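Long-range contacts in Ice-binding protein (Flavobacteriaceae bacterium, PDB 5UYT), which probably binds ice and has antifreeze activity, as a bacterial multi-domain protein whose ice-binding domains are right-handed beta-solenoids: residues P290-L295 / T308-L313; A78-L83 / G93-G98. All blocks are in the same frame, centred on the assembly; numbering follows the deposited sequence.

Interaction 1 of 2, residues P290-L295 / T308-L313; sequences PTDIEL and TPHTYL
Ile293 sets its CD1 methyl squarely over one face of the His310 imidazole, 3.7 Å from the ring centroid and only 7° off the normal, a clear CH-pi contact. The branch gets there because CG1 stands anti to the carbonyl carbon (chi1 -69°), while CB and CG2 of the same residue lie alongside Tyr312, with CB 3.7 Å from Tyr312 CD1. Leu295 reaches that ring obliquely through CG. His310 CB packs 3.5 Å above one face of the phenol, near its rim, and the imidazole donates from ND1 to Tyr312 OH, which is tilted from the imidazole plane. The hydroxyl also accepts the Thr308 amide at 2.9 Å from N to OH and is hydrogen-bonded to Asp47, so several polar partners fix the buried ring end. At the start of the pairing, Asp292 OD2 takes the Thr311 N-H at 2.8 Å from N, on the anti side of the carboxylate and somewhat out of its plane, in a nearly straight bond of 174°. Asp292 N returns a bond to Thr311 O; a water donates to Pro290 O and is also hydrogen-bonded to Thr311 OG1. Beyond these, Leu313 N bonds to Ile293 O (3.0 Å) and Leu295 N to Leu313 O (2.8 Å), the alternation expected of parallel strands. Strand 336-340 pairs with the far edge of 311-314, so the contact is a parallel coil-to-coil step of the right-handed beta-solenoid.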
ATOM      1  N   PRO A 290      17.268  -4.068  -1.788  1.00 27.29           N
ATOM      2  CA  PRO A 290      16.859  -3.323  -3.007  1.00 27.63           C
ATOM      3  C   PRO A 290      15.478  -2.701  -2.878  1.00 26.76           C
ATOM      4  O   PRO A 290      14.562  -3.329  -2.327  1.00 24.78           O
ATOM      5  CB  PRO A 290      16.865  -4.398  -4.113  1.00 28.91           C
ATOM      6  CG  PRO A 290      17.560  -5.575  -3.516  1.00 29.64           C
ATOM      7  CD  PRO A 290      17.420  -5.508  -2.033  1.00 27.88           C
ATOM      8  N   THR A 291      15.330  -1.467  -3.363  1.00 25.96           N
ATOM      9  CA  THR A 291      14.034  -0.771  -3.312  1.00 25.60           C
ATOM     10  C   THR A 291      13.105  -1.362  -4.376  1.00 25.59           C
ATOM     11  O   THR A 291      13.522  -1.514  -5.530  1.00 25.32           O
ATOM     12  CB  THR A 291      14.237   0.721  -3.636  1.00 26.54           C
ATOM     13  OG1 THR A 291      14.990   1.302  -2.573  1.00 27.00           O
ATOM     14  CG2 THR A 291      12.900   1.470  -3.769  1.00 25.36           C
ATOM     15  N   ASP A 292      11.888  -1.728  -3.983  1.00 23.84           N
ATOM     16  CA  ASP A 292      10.860  -2.135  -4.963  1.00 24.17           C
ATOM     17  C   ASP A 292      10.106  -0.916  -5.489  1.00 23.35           C
ATOM     18  O   ASP A 292       9.853  -0.788  -6.687  1.00 23.54           O
ATOM     19  CB  ASP A 292       9.834  -3.052  -4.282  1.00 23.96           C
ATOM     20  CG  ASP A 292      10.425  -4.363  -3.882  1.00 24.88           C
ATOM     21  OD1 ASP A 292      11.219  -4.920  -4.670  1.00 25.25           O
ATOM     22  OD2 ASP A 292      10.109  -4.853  -2.789  1.00 23.91           O
ATOM     23  N   ILE A 293       9.707  -0.039  -4.575  1.00 22.41           N
ATOM     24  CA  ILE A 293       8.797   1.079  -4.915  1.00 22.00           C
ATOM     25  C   ILE A 293       9.275   2.287  -4.151  1.00 21.42           C
ATOM     26  O   ILE A 293       9.461   2.210  -2.925  1.00 21.09           O
ATOM     27  CB  ILE A 293       7.320   0.798  -4.526  1.00 20.69           C
ATOM     28  CG1 ILE A 293       6.708  -0.319  -5.410  1.00 20.97           C
ATOM     29  CG2 ILE A 293       6.462   2.090  -4.577  1.00 20.32           C
ATOM     30  CD1 ILE A 293       5.387  -0.852  -4.854  1.00 20.62           C
ATOM     31  N   GLU A 294       9.487   3.396  -4.862  1.00 22.00           N
ATOM     32  CA  GLU A 294       9.810   4.648  -4.159  1.00 22.07           C
ATOM     33  C   GLU A 294       8.546   5.481  -3.984  1.00 21.29           C
ATOM     34  O   GLU A 294       7.817   5.742  -4.965  1.00 22.37           O
ATOM     35  CB  GLU A 294      10.886   5.486  -4.872  1.00 23.50           C
ATOM     36  CG  GLU A 294      11.195   6.800  -4.122  1.00 23.25           C
ATOM     37  CD  GLU A 294      12.248   7.674  -4.798  1.00 24.68           C
ATOM     38  OE1 GLU A 294      12.828   7.250  -5.833  1.00 25.88           O
ATOM     39  OE2 GLU A 294      12.483   8.804  -4.310  1.00 24.34           O
ATOM     40  N   LEU A 295       8.306   5.895  -2.755  1.00 20.04           N
ATOM     41  CA  LEU A 295       7.170   6.767  -2.423  1.00 19.66           C
ATOM     42  C   LEU A 295       7.700   8.169  -2.577  1.00 20.06           C
ATOM     43  O   LEU A 295       8.558   8.617  -1.800  1.00 19.56           O
ATOM     44  CB  LEU A 295       6.624   6.483  -0.988  1.00 18.62           C
ATOM     45  CG  LEU A 295       6.144   5.043  -0.740  1.00 18.33           C
ATOM     46  CD1 LEU A 295       5.772   4.778   0.697  1.00 17.40           C
ATOM     47  CD2 LEU A 295       4.958   4.662  -1.648  1.00 18.93           C
ATOM     48  N   THR A 308       1.569  -2.402   0.502  1.00 18.35           N
ATOM     49  CA  THR A 308       1.527  -3.859   0.332  1.00 18.27           C
ATOM     50  C   THR A 308       2.946  -4.424   0.551  1.00 18.36           C
ATOM     51  O   THR A 308       3.911  -3.644   0.707  1.00 17.89           O
ATOM     52  CB  THR A 308       0.971  -4.224  -1.067  1.00 18.86           C
ATOM     53  OG1 THR A 308       1.626  -3.439  -2.075  1.00 19.25           O
ATOM     54  CG2 THR A 308      -0.543  -3.993  -1.113  1.00 18.80           C
ATOM     55  N   PRO A 309       3.091  -5.771   0.610  1.00 19.44           N
ATOM     56  CA  PRO A 309       4.389  -6.299   1.020  1.00 19.46           C
ATOM     57  C   PRO A 309       5.492  -6.029  -0.022  1.00 20.06           C
ATOM     58  O   PRO A 309       5.451  -6.573  -1.142  1.00 21.05           O
ATOM     59  CB  PRO A 309       4.134  -7.818   1.160  1.00 19.77           C
ATOM     60  CG  PRO A 309       2.676  -7.895   1.464  1.00 19.53           C
ATOM     61  CD  PRO A 309       2.070  -6.835   0.578  1.00 19.42           C
ATOM     62  N   HIS A 310       6.437  -5.158   0.362  1.00 19.62           N
ATOM     63  CA  HIS A 310       7.505  -4.651  -0.513  1.00 20.25           C
ATOM     64  C   HIS A 310       8.573  -4.018   0.386  1.00 20.12           C
ATOM     65  O   HIS A 310       8.325  -3.756   1.564  1.00 19.92           O
ATOM     66  CB  HIS A 310       7.003  -3.509  -1.423  1.00 20.53           C
ATOM     67  CG  HIS A 310       6.092  -3.942  -2.537  1.00 20.70           C
ATOM     68  ND1 HIS A 310       4.733  -3.706  -2.504  1.00 21.12           N
ATOM     69  CD2 HIS A 310       6.339  -4.562  -3.715  1.00 22.23           C
ATOM     70  CE1 HIS A 310       4.179  -4.160  -3.617  1.00 21.77           C
ATOM     71  NE2 HIS A 310       5.128  -4.700  -4.365  1.00 22.33           N
ATOM     72  N   THR A 311       9.706  -3.690  -0.227  1.00 20.77           N
ATOM     73  CA  THR A 311      10.640  -2.753   0.338  1.00 20.90           C
ATOM     74  C   THR A 311      10.364  -1.376  -0.296  1.00 20.60           C
ATOM     75  O   THR A 311      10.501  -1.217  -1.517  1.00 20.96           O
ATOM     76  CB  THR A 311      12.071  -3.173   0.019  1.00 22.11           C
ATOM     77  OG1 THR A 311      12.337  -4.466   0.587  1.00 21.47           O
ATOM     78  CG2 THR A 311      13.060  -2.150   0.607  1.00 22.56           C
ATOM     79  N   TYR A 312      10.034  -0.388   0.534  1.00 19.50           N
ATOM     80  CA  TYR A 312       9.732   0.972   0.043  1.00 19.06           C
ATOM     81  C   TYR A 312      10.881   1.889   0.368  1.00 19.32           C
ATOM     82  O   TYR A 312      11.570   1.684   1.376  1.00 18.33           O
ATOM     83  CB  TYR A 312       8.493   1.511   0.760  1.00 18.69           C
ATOM     84  CG  TYR A 312       7.245   0.789   0.335  1.00 18.95           C
ATOM     85  CD1 TYR A 312       6.603   1.133  -0.865  1.00 19.77           C
ATOM     86  CD2 TYR A 312       6.726  -0.276   1.092  1.00 18.92           C
ATOM     87  CE1 TYR A 312       5.454   0.461  -1.286  1.00 18.91           C
ATOM     88  CE2 TYR A 312       5.578  -0.954   0.675  1.00 18.38           C
ATOM     89  CZ  TYR A 312       4.948  -0.577  -0.511  1.00 18.54           C
ATOM     90  OH  TYR A 312       3.815  -1.228  -0.979  1.00 18.01           O
ATOM     91  N   LEU A 313      11.057   2.918  -0.454  1.00 19.88           N
ATOM     92  CA  LEU A 313      11.997   4.011  -0.157  1.00 20.58           C
ATOM     93  C   LEU A 313      11.232   5.338  -0.056  1.00 20.42           C
ATOM     94  O   LEU A 313      10.470   5.714  -0.966  1.00 20.18           O
ATOM     95  CB  LEU A 313      13.072   4.146  -1.257  1.00 21.76           C
ATOM     96  CG  LEU A 313      14.005   5.359  -1.102  1.00 22.71           C
ATOM     97  CD1 LEU A 313      14.887   5.295   0.149  1.00 23.39           C
ATOM     98  CD2 LEU A 313      14.840   5.522  -2.372  1.00 24.36           C
TER
HETATM   99  O   HOH W   1      13.766  -5.718  -1.418  1.00 25.98           O

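Interaction 2 of 2, residues A78-L83 / G93-G98; sequences ATLAPL and GNYFIG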
ATOM      1  N   ALA A  78     -25.235 -13.156 -24.752  1.00 47.99           N
ATOM      2  CA  ALA A  78     -26.488 -12.392 -24.571  1.00 47.91           C
ATOM      3  C   ALA A  78     -26.325 -10.921 -24.977  1.00 47.40           C
ATOM      4  O   ALA A  78     -25.208 -10.403 -24.975  1.00 45.64           O
ATOM      5  CB  ALA A  78     -26.944 -12.463 -23.119  1.00 46.28           C
ATOM      6  N   THR A  79     -27.444 -10.263 -25.306  1.00 48.60           N
ATOM      7  CA  THR A  79     -27.489  -8.817 -25.590  1.00 49.01           C
ATOM      8  C   THR A  79     -28.177  -8.079 -24.445  1.00 48.49           C
ATOM      9  O   THR A  79     -29.171  -8.569 -23.893  1.00 50.41           O
ATOM     10  CB  THR A  79     -28.224  -8.523 -26.916  1.00 51.66           C
ATOM     11  OG1 THR A  79     -27.612  -9.289 -27.953  1.00 52.96           O
ATOM     12  CG2 THR A  79     -28.127  -7.043 -27.307  1.00 51.37           C
ATOM     13  N   LEU A  80     -27.652  -6.910 -24.086  1.00 45.83           N
ATOM     14  CA  LEU A  80     -28.264  -6.088 -23.056  1.00 44.53           C
ATOM     15  C   LEU A  80     -28.692  -4.741 -23.601  1.00 45.24           C
ATOM     16  O   LEU A  80     -28.065  -4.221 -24.517  1.00 45.53           O
ATOM     17  CB  LEU A  80     -27.283  -5.870 -21.891  1.00 41.99           C
ATOM     18  CG  LEU A  80     -26.741  -7.093 -21.165  1.00 40.78           C
ATOM     19  CD1 LEU A  80     -25.801  -6.633 -20.040  1.00 38.22           C
ATOM     20  CD2 LEU A  80     -27.873  -7.964 -20.622  1.00 41.31           C
ATOM     21  N   ALA A  81     -29.759  -4.184 -23.023  1.00 45.66           N
ATOM     22  CA  ALA A  81     -30.163  -2.809 -23.298  1.00 46.28           C
ATOM     23  C   ALA A  81     -29.050  -1.880 -22.796  1.00 44.98           C
ATOM     24  O   ALA A  81     -28.281  -2.262 -21.898  1.00 43.84           O
ATOM     25  CB  ALA A  81     -31.495  -2.488 -22.624  1.00 46.87           C
ATOM     26  N   PRO A  82     -28.932  -0.674 -23.388  1.00 45.76           N
ATOM     27  CA  PRO A  82     -27.816   0.184 -23.001  1.00 44.47           C
ATOM     28  C   PRO A  82     -27.896   0.746 -21.582  1.00 43.30           C
ATOM     29  O   PRO A  82     -26.859   1.098 -21.038  1.00 41.66           O
ATOM     30  CB  PRO A  82     -27.852   1.317 -24.033  1.00 45.88           C
ATOM     31  CG  PRO A  82     -29.253   1.353 -24.510  1.00 47.66           C
ATOM     32  CD  PRO A  82     -29.750  -0.067 -24.454  1.00 47.49           C
ATOM     33  N   LEU A  83     -29.094   0.816 -20.989  1.00 44.14           N
ATOM     34  CA  LEU A  83     -29.232   1.269 -19.604  1.00 43.18           C
ATOM     35  C   LEU A  83     -28.946   0.095 -18.662  1.00 41.76           C
ATOM     36  O   LEU A  83     -29.779  -0.794 -18.499  1.00 42.02           O
ATOM     37  CB  LEU A  83     -30.614   1.883 -19.338  1.00 46.04           C
ATOM     38  CG  LEU A  83     -30.860   2.700 -18.043  1.00 46.51           C
ATOM     39  CD1 LEU A  83     -29.649   3.471 -17.499  1.00 45.46           C
ATOM     40  CD2 LEU A  83     -32.041   3.646 -18.280  1.00 48.28           C
ATOM     41  N   GLY A  93     -21.065 -14.184 -18.161  1.00 35.63           N
ATOM     42  CA  GLY A  93     -21.389 -14.141 -19.588  1.00 37.62           C
ATOM     43  C   GLY A  93     -20.561 -13.144 -20.371  1.00 37.24           C
ATOM     44  O   GLY A  93     -19.780 -12.370 -19.785  1.00 35.31           O
ATOM     45  N   ASN A  94     -20.717 -13.206 -21.699  1.00 38.89           N
ATOM     46  CA  ASN A  94     -20.177 -12.197 -22.605  1.00 39.09           C
ATOM     47  C   ASN A  94     -21.342 -11.394 -23.155  1.00 39.83           C
ATOM     48  O   ASN A  94     -22.102 -11.884 -23.995  1.00 42.05           O
ATOM     49  CB  ASN A  94     -19.375 -12.851 -23.732  1.00 40.68           C
ATOM     50  CG  ASN A  94     -18.247 -13.704 -23.212  1.00 40.48           C
ATOM     51  OD1 ASN A  94     -17.703 -13.439 -22.127  1.00 38.89           O
ATOM     52  ND2 ASN A  94     -17.888 -14.733 -23.965  1.00 42.25           N
ATOM     53  N   TYR A  95     -21.470 -10.171 -22.659  1.00 38.71           N
ATOM     54  CA  TYR A  95     -22.632  -9.315 -22.898  1.00 39.16           C
ATOM     55  C   TYR A  95     -22.350  -8.283 -23.982  1.00 39.92           C
ATOM     56  O   TYR A  95     -21.421  -7.494 -23.867  1.00 39.08           O
ATOM     57  CB  TYR A  95     -23.064  -8.645 -21.574  1.00 37.42           C
ATOM     58  CG  TYR A  95     -23.553  -9.680 -20.564  1.00 36.99           C
ATOM     59  CD1 TYR A  95     -24.812 -10.276 -20.706  1.00 38.33           C
ATOM     60  CD2 TYR A  95     -22.745 -10.095 -19.497  1.00 35.44           C
ATOM     61  CE1 TYR A  95     -25.260 -11.240 -19.805  1.00 37.94           C
ATOM     62  CE2 TYR A  95     -23.187 -11.050 -18.601  1.00 35.23           C
ATOM     63  CZ  TYR A  95     -24.447 -11.622 -18.760  1.00 36.66           C
ATOM     64  OH  TYR A  95     -24.899 -12.584 -17.876  1.00 36.87           O
ATOM     65  N   PHE A  96     -23.164  -8.304 -25.036  1.00 41.92           N
ATOM     66  CA  PHE A  96     -22.998  -7.396 -26.169  1.00 43.26           C
ATOM     67  C   PHE A  96     -24.000  -6.246 -26.069  1.00 43.52           C
ATOM     68  O   PHE A  96     -25.222  -6.461 -25.954  1.00 44.51           O
ATOM     69  CB  PHE A  96     -23.148  -8.159 -27.507  1.00 45.71           C
ATOM     70  CG  PHE A  96     -23.174  -7.275 -28.730  1.00 47.08           C
ATOM     71  CD1 PHE A  96     -21.994  -6.870 -29.344  1.00 47.28           C
ATOM     72  CD2 PHE A  96     -24.389  -6.865 -29.287  1.00 48.43           C
ATOM     73  CE1 PHE A  96     -22.019  -6.067 -30.479  1.00 48.76           C
ATOM     74  CE2 PHE A  96     -24.422  -6.057 -30.411  1.00 50.09           C
ATOM     75  CZ  PHE A  96     -23.234  -5.657 -31.013  1.00 50.24           C
ATOM     76  N   ILE A  97     -23.478  -5.027 -26.092  1.00 38.73           N
ATOM     77  CA  ILE A  97     -24.316  -3.836 -26.153  1.00 39.56           C
ATOM     78  C   ILE A  97     -23.903  -3.052 -27.401  1.00 40.56           C
ATOM     79  O   ILE A  97     -22.840  -2.430 -27.416  1.00 39.66           O
ATOM     80  CB  ILE A  97     -24.174  -2.954 -24.884  1.00 38.28           C
ATOM     81  CG1 ILE A  97     -24.505  -3.772 -23.622  1.00 37.53           C
ATOM     82  CG2 ILE A  97     -25.090  -1.738 -25.007  1.00 38.82           C
ATOM     83  CD1 ILE A  97     -24.330  -3.037 -22.314  1.00 36.21           C
ATOM     84  N   GLY A  98     -24.744  -3.076 -28.441  1.00 42.30           N
ATOM     85  CA  GLY A  98     -24.349  -2.564 -29.766  1.00 43.67           C
ATOM     86  C   GLY A  98     -24.519  -1.066 -29.956  1.00 43.94           C
ATOM     87  O   GLY A  98     -24.953  -0.611 -31.018  1.00 45.09           O
TER
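Leu80 lies obliquely across Tyr95 at the apolar centre, its CD1 3.7 Å from Tyr95 CB and its CG and CD2 both close to ring atom CD1. Ala78 CB meets the same ring farther out, 3.9 Å from Tyr95 CE1. On the other flank of Leu80, CB touches Ile97 CG1, which stands anti to the carbonyl carbon (chi1 -57°); the CG2 branch of Ile97 packs instead against Pro82, 3.9 Å from its CA. An alanine in place of Ile97 would lack both branches and would probably leave a gap between Leu80 and Pro82, with Ile123 of the next strand also losing a neighbour. Leu90 closes on Leu80 and Tyr95 from strand 88-90. Outward from this cluster, the backbones are joined by Phe96 N to Ala78 O, 2.9 Å and nearly straight at 173°, with the donor in the carbonyl plane, and by Leu80 N to Phe96 O at 3.1 Å, where the donor is tilted 32° from that plane. Thr79 and Phe96 occupy the opposite face of the pair, Thr79 CG2 coming to the edge of the phenyl ring. The polar margin holds a weak bond from Ala78 N to Asn94 O, while Asn94 ND2 is bound by Ile75 O and Tyr95 OH by Thr91 O. Parallel pairing of strands one turn apart, the chain between running through strands 83-85 and 88-90, with Tyr95 and Ile97 buried against Leu80, is characteristic of a right-handed beta-solenoid.

Overall arrangement
Interaction 2 comes first along the chain and lies within the first ice-binding-like range (15-200); interaction 1 lies within the second (227-417). Their centres are 42 Å apart and their nearest atoms about 28 Å, so they do not touch; their strands also belong to separate sheets. The two appear to occupy corresponding positions: each pairs a short parallel strand following a long helix, 55-73 or 270-288, with a longer strand that goes on to pair with 119-123 or 336-340. The centre of interaction 1 lies about 10 Å from the centre of the chain, that of interaction 2 about 35 Å. This correspondence is consistent with two related solenoid domains built in tandem in one antifreeze protein.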